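Local coordinates for protein methyltransferase (Streptomyces avermitilis, PDB 3GIW) that is of unknown function but belongs to the S-adenosyl methyltransferase family, binds S-adenosyl-L-homocysteine and probably transfers methyl groups from S-adenosylmethionine, at residues G181-L186 with S194-S199; Q81-G86 with S145-P150. All blocks are in the same frame, centred on the assembly; numbering follows the deposited sequence.

Contact 1 (G181-L186 with S194-S199)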
ATOM      1  N   GLY A 181       9.623  -3.245  12.944  1.00 11.96           N
ATOM      2  CA  GLY A 181      10.990  -3.656  12.624  1.00 11.58           C
ATOM      3  C   GLY A 181      11.226  -4.004  11.175  1.00 13.46           C
ATOM      4  O   GLY A 181      12.261  -3.659  10.598  1.00 13.90           O
ATOM      5  N   ILE A 182      10.279  -4.694  10.573  1.00 12.60           N
ATOM      6  CA  ILE A 182      10.397  -5.086   9.166  1.00 13.94           C
ATOM      7  C   ILE A 182      10.416  -3.831   8.297  1.00 13.94           C
ATOM      8  O   ILE A 182      11.291  -3.677   7.418  1.00 14.66           O
ATOM      9  CB  ILE A 182       9.207  -5.924   8.730  1.00 15.88           C
ATOM     10  CG1 ILE A 182       9.285  -7.275   9.423  1.00 17.35           C
ATOM     11  CG2 ILE A 182       9.139  -6.072   7.165  1.00 17.22           C
ATOM     12  CD1 ILE A 182       8.037  -8.089   9.204  1.00 19.84           C
ATOM     13  N   VAL A 183       9.480  -2.918   8.517  1.00 13.84           N
ATOM     14  CA  VAL A 183       9.457  -1.701   7.720  1.00 15.25           C
ATOM     15  C   VAL A 183      10.765  -0.916   7.873  1.00 15.46           C
ATOM     16  O   VAL A 183      11.349  -0.457   6.857  1.00 17.85           O
ATOM     17  CB  VAL A 183       8.230  -0.847   8.068  1.00 15.71           C
ATOM     18  CG1 VAL A 183       8.403   0.571   7.503  1.00 16.84           C
ATOM     19  CG2 VAL A 183       6.973  -1.515   7.572  1.00 15.39           C
ATOM     20  N   ARG A 184      11.238  -0.767   9.102  1.00 13.74           N
ATOM     21  CA  ARG A 184      12.428   0.025   9.330  1.00 15.39           C
ATOM     22  C   ARG A 184      13.677  -0.704   8.801  1.00 14.90           C
ATOM     23  O   ARG A 184      14.644  -0.050   8.428  1.00 15.87           O
ATOM     24  CB  ARG A 184      12.485   0.502  10.784  1.00 18.07           C
ATOM     25  CG  ARG A 184      11.223   1.416  11.063  1.00 19.67           C
ATOM     26  CD  ARG A 184      11.168   2.693  10.159  1.00 20.82           C
ATOM     27  NE  ARG A 184      12.305   3.543  10.545  1.00 20.52           N
ATOM     28  CZ  ARG A 184      12.246   4.556  11.396  1.00 20.58           C
ATOM     29  NH1 ARG A 184      11.092   4.943  11.892  1.00 19.37           N
ATOM     30  NH2 ARG A 184      13.364   5.213  11.715  1.00 21.90           N
ATOM     31  N   ARG A 185      13.677  -2.027   8.739  1.00 13.95           N
ATOM     32  CA  ARG A 185      14.774  -2.771   8.100  1.00 12.80           C
ATOM     33  C   ARG A 185      14.836  -2.514   6.588  1.00 13.44           C
ATOM     34  O   ARG A 185      15.915  -2.389   6.015  1.00 12.87           O
ATOM     35  CB  ARG A 185      14.629  -4.266   8.365  1.00 12.87           C
ATOM     36  CG  ARG A 185      15.674  -5.150   7.743  1.00 13.90           C
ATOM     37  CD  ARG A 185      17.111  -4.773   8.211  1.00 15.63           C
ATOM     38  NE  ARG A 185      18.113  -5.542   7.474  1.00 16.97           N
ATOM     39  CZ  ARG A 185      18.675  -5.159   6.328  1.00 18.08           C
ATOM     40  NH1 ARG A 185      18.381  -3.998   5.796  1.00 18.30           N
ATOM     41  NH2 ARG A 185      19.571  -5.945   5.716  1.00 20.13           N
ATOM     42  N   LEU A 186      13.686  -2.408   5.942  1.00 13.08           N
ATOM     43  CA  LEU A 186      13.648  -2.008   4.535  1.00 13.59           C
ATOM     44  C   LEU A 186      14.101  -0.578   4.281  1.00 14.66           C
ATOM     45  O   LEU A 186      14.658  -0.280   3.205  1.00 15.94           O
ATOM     46  CB  LEU A 186      12.239  -2.206   3.938  1.00 14.66           C
ATOM     47  CG  LEU A 186      11.781  -3.660   3.866  1.00 14.91           C
ATOM     48  CD1 LEU A 186      10.254  -3.763   3.656  1.00 17.63           C
ATOM     49  CD2 LEU A 186      12.544  -4.387   2.774  1.00 16.34           C
ATOM     50  N   SER A 194      15.479   9.972   1.374  1.00 11.12           N
ATOM     51  CA  SER A 194      14.474   8.962   1.049  1.00 12.06           C
ATOM     52  C   SER A 194      13.196   9.242   1.856  1.00 11.94           C
ATOM     53  O   SER A 194      13.189  10.090   2.782  1.00 12.02           O
ATOM     54  CB  SER A 194      15.013   7.557   1.344  1.00 12.18           C
ATOM     55  OG  SER A 194      16.086   7.241   0.461  1.00 11.21           O
ATOM     56  N   TYR A 195      12.111   8.561   1.472  1.00 11.65           N
ATOM     57  CA  TYR A 195      10.804   8.715   2.131  1.00 11.27           C
ATOM     58  C   TYR A 195      10.181   7.366   2.473  1.00 12.04           C
ATOM     59  O   TYR A 195      10.465   6.331   1.847  1.00 12.79           O
ATOM     60  CB  TYR A 195       9.829   9.511   1.245  1.00 12.24           C
ATOM     61  CG  TYR A 195      10.095  11.012   1.189  1.00 13.27           C
ATOM     62  CD1 TYR A 195      11.130  11.542   0.405  1.00 13.49           C
ATOM     63  CD2 TYR A 195       9.286  11.902   1.888  1.00 12.62           C
ATOM     64  CE1 TYR A 195      11.346  12.900   0.327  1.00 13.46           C
ATOM     65  CE2 TYR A 195       9.510  13.266   1.828  1.00 12.78           C
ATOM     66  CZ  TYR A 195      10.555  13.757   1.056  1.00 12.15           C
ATOM     67  OH  TYR A 195      10.810  15.126   0.958  1.00 15.37           O
ATOM     68  N   LEU A 196       9.311   7.389   3.477  1.00 11.47           N
ATOM     69  CA  LEU A 196       8.410   6.286   3.836  1.00 11.28           C
ATOM     70  C   LEU A 196       6.995   6.823   3.683  1.00 11.78           C
ATOM     71  O   LEU A 196       6.670   7.862   4.242  1.00 12.22           O
ATOM     72  CB  LEU A 196       8.669   5.844   5.271  1.00 12.57           C
ATOM     73  CG  LEU A 196       7.703   4.766   5.803  1.00 12.29           C
ATOM     74  CD1 LEU A 196       7.772   3.442   5.029  1.00 12.58           C
ATOM     75  CD2 LEU A 196       7.973   4.505   7.309  1.00 14.45           C
ATOM     76  N   ALA A 197       6.164   6.097   2.945  1.00 11.33           N
ATOM     77  CA  ALA A 197       4.727   6.414   2.766  1.00 11.70           C
ATOM     78  C   ALA A 197       3.951   5.151   3.140  1.00 11.06           C
ATOM     79  O   ALA A 197       4.225   4.073   2.592  1.00 12.10           O
ATOM     80  CB  ALA A 197       4.393   6.823   1.334  1.00 11.96           C
HETATM   81  N   MSE A 198       2.965   5.300   4.012  1.00 10.70           N
HETATM   82  CA  MSE A 198       2.162   4.178   4.451  1.00 11.50           C
HETATM   83  C   MSE A 198       0.690   4.526   4.590  1.00 11.95           C
HETATM   84  O   MSE A 198       0.307   5.621   4.938  1.00 11.97           O
HETATM   85  CB  MSE A 198       2.621   3.665   5.827  1.00 12.86           C
HETATM   86  CG  MSE A 198       4.119   3.300   5.914  1.00 11.71           C
HETATM   87 SE   MSE A 198       4.537   2.500   7.649  0.75 12.28          SE
HETATM   88  CE  MSE A 198       3.540   0.861   7.440  1.00 14.94           C
ATOM     89  N   SER A 199      -0.153   3.515   4.398  1.00 11.55           N
ATOM     90  CA  SER A 199      -1.534   3.550   4.917  1.00 12.34           C
ATOM     91  C   SER A 199      -1.670   2.401   5.916  1.00 11.58           C
ATOM     92  O   SER A 199      -1.236   1.247   5.637  1.00 13.24           O
ATOM     93  CB  SER A 199      -2.591   3.531   3.833  1.00 12.43           C
ATOM     94  OG  SER A 199      -2.576   2.343   3.099  1.00 13.69           O
TER
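Val183 packs against Leu196 and Met198 inside the beta-alpha-beta unit formed by strand 163-167, helix 179-187 and strand 195-201. Its two methyl groups divide the work. CG1, held anti to the backbone N (chi1 165°), meets the fork of Leu196, lying 3.8 Å from Leu196 CD1 and 4.0 Å from Leu196 CD2, with the two side chains at about a right angle. The other branch leans along the strand, and CG2 of Val183 comes to 4.2 Å from CE of Met198, modelled as selenomethionine. That terminal methyl is brought round by a bend at the last torsion (chi3 67°) of an otherwise extended chain.

The 8.9 Å between CA of Val183 and CA of Leu196 is thus bridged by side chains alone, without a hydrogen bond, and all three residues are buried. In the class I methyltransferase fold this helix lies on one face of the central sheet, where Leu196 also touches Leu164 of the neighbouring parallel strand and Met198 touches Phe235. Arg184, next to Val183 on the helix, bends past the edge of this contact, and its NH1 is hydrogen-bonded to the carbonyl oxygens of Phe235 and Glu237. Farther along strand 195-201, the hydroxyl of Ser199 is hydrogen-bonded to OD1 of Asn62, a residue of the S-adenosyl-L-homocysteine site.

Contact 2 (Q81-G86 with S145-P150); sequences QFLDIG and SILDAP
Ile146 faces Leu83 and Ile85 of the strand. Its longer arm, extended at chi2 (173°), brings CD1 to 4.2 Å from CD1 of Ile85, the closest approach between the two segments, and the two isoleucines run obliquely past each other. Ile85 reaches there by folding its own end back (chi2 -62°), although its CB is not aimed at the helix. The short branch of Ile146, CG2, lies between CD1 of Leu83 and CD1 of Ile85, at 4.3 Å from each.

Between Leu147 and the strand the packing is looser: its CD2 only grazes CD2 of Leu83, at 4.5 Å. Beyond it the helix ends, Asp148 leaves helical geometry, and Asp148 and Pro150 are exposed to solvent, whereas the four touching residues are buried. The interface is wholly apolar and small, with 126 Å² buried on both sides together.

Asp84, Ile85 and Gly86 are consistent with the first conserved motif of class I methyltransferases, which spans the end of the first strand and the glycine-rich turn after it; Gly86 has a positive phi (85°) as the chain leaves the strand. Leu83 and Ile85 also touch Val111 of strand 107-112 and Leu164 of strand 163-167, the flanking parallel strands, while Phe82 and Asp84 meet helix 95-102, so that strand 81-85 is sandwiched between that helix and helix 143-147.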
ATOM      1  N   GLN A  81      12.687   7.399  -7.681  1.00 12.56           N
ATOM      2  CA  GLN A  81      12.818   5.968  -7.447  1.00 11.28           C
ATOM      3  C   GLN A  81      11.846   5.537  -6.366  1.00 11.92           C
ATOM      4  O   GLN A  81      11.760   6.165  -5.308  1.00 11.57           O
ATOM      5  CB  GLN A  81      14.238   5.649  -6.958  1.00 12.00           C
ATOM      6  CG  GLN A  81      15.338   6.076  -7.924  1.00 12.77           C
ATOM      7  CD  GLN A  81      16.664   5.473  -7.555  1.00 11.59           C
ATOM      8  OE1 GLN A  81      17.239   4.675  -8.329  1.00 12.77           O
ATOM      9  NE2 GLN A  81      17.165   5.827  -6.354  1.00 11.13           N
ATOM     10  N   PHE A  82      11.146   4.429  -6.609  1.00 11.81           N
ATOM     11  CA  PHE A  82      10.121   3.925  -5.697  1.00 12.96           C
ATOM     12  C   PHE A  82      10.278   2.419  -5.512  1.00 11.61           C
ATOM     13  O   PHE A  82      10.511   1.691  -6.491  1.00 12.59           O
ATOM     14  CB  PHE A  82       8.712   4.213  -6.278  1.00 14.40           C
ATOM     15  CG  PHE A  82       8.422   5.667  -6.460  1.00 14.18           C
ATOM     16  CD1 PHE A  82       8.988   6.379  -7.527  1.00 14.13           C
ATOM     17  CD2 PHE A  82       7.630   6.349  -5.547  1.00 14.94           C
ATOM     18  CE1 PHE A  82       8.756   7.759  -7.696  1.00 14.62           C
ATOM     19  CE2 PHE A  82       7.421   7.724  -5.711  1.00 15.11           C
ATOM     20  CZ  PHE A  82       7.963   8.406  -6.772  1.00 14.37           C
ATOM     21  N   LEU A  83      10.103   1.968  -4.271  1.00 11.76           N
ATOM     22  CA  LEU A  83      10.047   0.580  -3.887  1.00 12.08           C
ATOM     23  C   LEU A  83       8.687   0.337  -3.212  1.00 12.37           C
ATOM     24  O   LEU A  83       8.456   0.797  -2.101  1.00 13.09           O
ATOM     25  CB  LEU A  83      11.196   0.242  -2.938  1.00 13.27           C
ATOM     26  CG  LEU A  83      11.254  -1.197  -2.431  1.00 12.73           C
ATOM     27  CD1 LEU A  83      11.160  -2.263  -3.517  1.00 14.04           C
ATOM     28  CD2 LEU A  83      12.531  -1.436  -1.571  1.00 14.38           C
ATOM     29  N   ASP A  84       7.816  -0.401  -3.907  1.00 12.08           N
ATOM     30  CA  ASP A  84       6.431  -0.594  -3.485  1.00 12.36           C
ATOM     31  C   ASP A  84       6.246  -1.999  -2.950  1.00 12.69           C
ATOM     32  O   ASP A  84       6.378  -3.003  -3.681  1.00 13.82           O
ATOM     33  CB  ASP A  84       5.511  -0.381  -4.676  1.00 13.55           C
ATOM     34  CG  ASP A  84       4.021  -0.385  -4.304  1.00 16.11           C
ATOM     35  OD1 ASP A  84       3.629   0.228  -3.289  1.00 15.00           O
ATOM     36  OD2 ASP A  84       3.218  -0.970  -5.091  1.00 16.80           O
ATOM     37  N   ILE A  85       5.951  -2.101  -1.656  1.00 12.21           N
ATOM     38  CA  ILE A  85       5.873  -3.369  -0.952  1.00 13.03           C
ATOM     39  C   ILE A  85       4.400  -3.735  -0.752  1.00 13.64           C
ATOM     40  O   ILE A  85       3.677  -3.021  -0.064  1.00 14.93           O
ATOM     41  CB  ILE A  85       6.581  -3.298   0.436  1.00 14.40           C
ATOM     42  CG1 ILE A  85       8.009  -2.773   0.274  1.00 15.55           C
ATOM     43  CG2 ILE A  85       6.490  -4.671   1.165  1.00 14.54           C
ATOM     44  CD1 ILE A  85       8.886  -3.607  -0.557  1.00 17.85           C
ATOM     45  N   GLY A  86       3.949  -4.828  -1.353  1.00 14.08           N
ATOM     46  CA  GLY A  86       2.523  -5.191  -1.306  1.00 14.71           C
ATOM     47  C   GLY A  86       1.716  -4.485  -2.388  1.00 14.07           C
ATOM     48  O   GLY A  86       0.708  -3.836  -2.132  1.00 16.40           O
ATOM     49  N   SER A 145      15.586 -10.938   0.690  1.00 24.27           N
ATOM     50  CA  SER A 145      15.012 -11.413  -0.578  1.00 24.86           C
ATOM     51  C   SER A 145      14.525 -10.269  -1.491  1.00 23.58           C
ATOM     52  O   SER A 145      14.460 -10.435  -2.708  1.00 23.74           O
ATOM     53  CB  SER A 145      13.848 -12.390  -0.314  1.00 24.82           C
ATOM     54  OG  SER A 145      12.715 -11.754   0.230  1.00 25.73           O
ATOM     55  N   ILE A 146      14.150  -9.137  -0.885  1.00 20.96           N
ATOM     56  CA  ILE A 146      13.759  -7.960  -1.609  1.00 19.36           C
ATOM     57  C   ILE A 146      14.997  -7.152  -1.934  1.00 18.35           C
ATOM     58  O   ILE A 146      15.257  -6.866  -3.083  1.00 19.32           O
ATOM     59  CB  ILE A 146      12.717  -7.130  -0.798  1.00 18.56           C
ATOM     60  CG1 ILE A 146      11.449  -7.987  -0.564  1.00 18.25           C
ATOM     61  CG2 ILE A 146      12.428  -5.822  -1.480  1.00 18.49           C
ATOM     62  CD1 ILE A 146      10.377  -7.399   0.347  1.00 18.53           C
ATOM     63  N   LEU A 147      15.771  -6.787  -0.903  1.00 20.84           N
ATOM     64  CA  LEU A 147      16.862  -5.805  -1.068  1.00 20.26           C
ATOM     65  C   LEU A 147      18.034  -6.319  -1.939  1.00 19.42           C
ATOM     66  O   LEU A 147      18.692  -5.535  -2.637  1.00 21.32           O
ATOM     67  CB  LEU A 147      17.370  -5.347   0.311  1.00 20.98           C
ATOM     68  CG  LEU A 147      16.347  -4.640   1.213  1.00 21.46           C
ATOM     69  CD1 LEU A 147      16.852  -4.449   2.652  1.00 22.49           C
ATOM     70  CD2 LEU A 147      15.989  -3.343   0.574  1.00 22.84           C
ATOM     71  N   ASP A 148      18.256  -7.619  -1.929  1.00 19.35           N
ATOM     72  CA  ASP A 148      19.294  -8.246  -2.774  1.00 21.22           C
ATOM     73  C   ASP A 148      18.776  -8.868  -4.074  1.00 19.58           C
ATOM     74  O   ASP A 148      19.541  -9.539  -4.793  1.00 20.24           O
ATOM     75  CB  ASP A 148      20.026  -9.330  -1.991  1.00 23.57           C
ATOM     76  CG  ASP A 148      20.800  -8.772  -0.841  1.00 26.60           C
ATOM     77  OD1 ASP A 148      21.249  -7.602  -0.950  1.00 27.99           O
ATOM     78  OD2 ASP A 148      20.936  -9.509   0.159  1.00 29.48           O
ATOM     79  N   ALA A 149      17.487  -8.670  -4.372  1.00 19.23           N
ATOM     80  CA  ALA A 149      16.902  -9.205  -5.601  1.00 18.44           C
ATOM     81  C   ALA A 149      17.584  -8.563  -6.796  1.00 20.41           C
ATOM     82  O   ALA A 149      17.716  -7.350  -6.870  1.00 17.82           O
ATOM     83  CB  ALA A 149      15.381  -8.936  -5.656  1.00 19.10           C
ATOM     84  N   PRO A 150      18.028  -9.372  -7.764  1.00 19.71           N
ATOM     85  CA  PRO A 150      18.709  -8.778  -8.912  1.00 20.80           C
ATOM     86  C   PRO A 150      17.804  -7.816  -9.698  1.00 21.26           C
ATOM     87  O   PRO A 150      18.300  -6.833 -10.271  1.00 21.32           O
ATOM     88  CB  PRO A 150      19.131  -9.995  -9.751  1.00 21.60           C
ATOM     89  CG  PRO A 150      18.321 -11.127  -9.231  1.00 21.07           C
ATOM     90  CD  PRO A 150      17.948 -10.839  -7.838  1.00 21.29           C
TER

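Contacts 1 and 2 lie side by side on one sheet, their centres 12 Å apart, with strand 163-167 running between strands 81-85 and 195-201. They meet through Leu186 and Arg185: Leu186 CD1 is 4.2 Å from CG1 of Ile85, Leu186 CD2 4.1 Å from CG of Leu147, and Arg185 NH1 3.5 Å from CD1 of Leu147. Met140, seen to bind S-adenosyl-L-homocysteine in a structure of this protein, though no such ligand is bound to this chain here, borders both: its side chain is about 5 Å from that of Val183 and about 4 Å from that of Ile85. A glycerol, probably from the crystallisation liquor, lies about 4 Å from the Ile85 side chain.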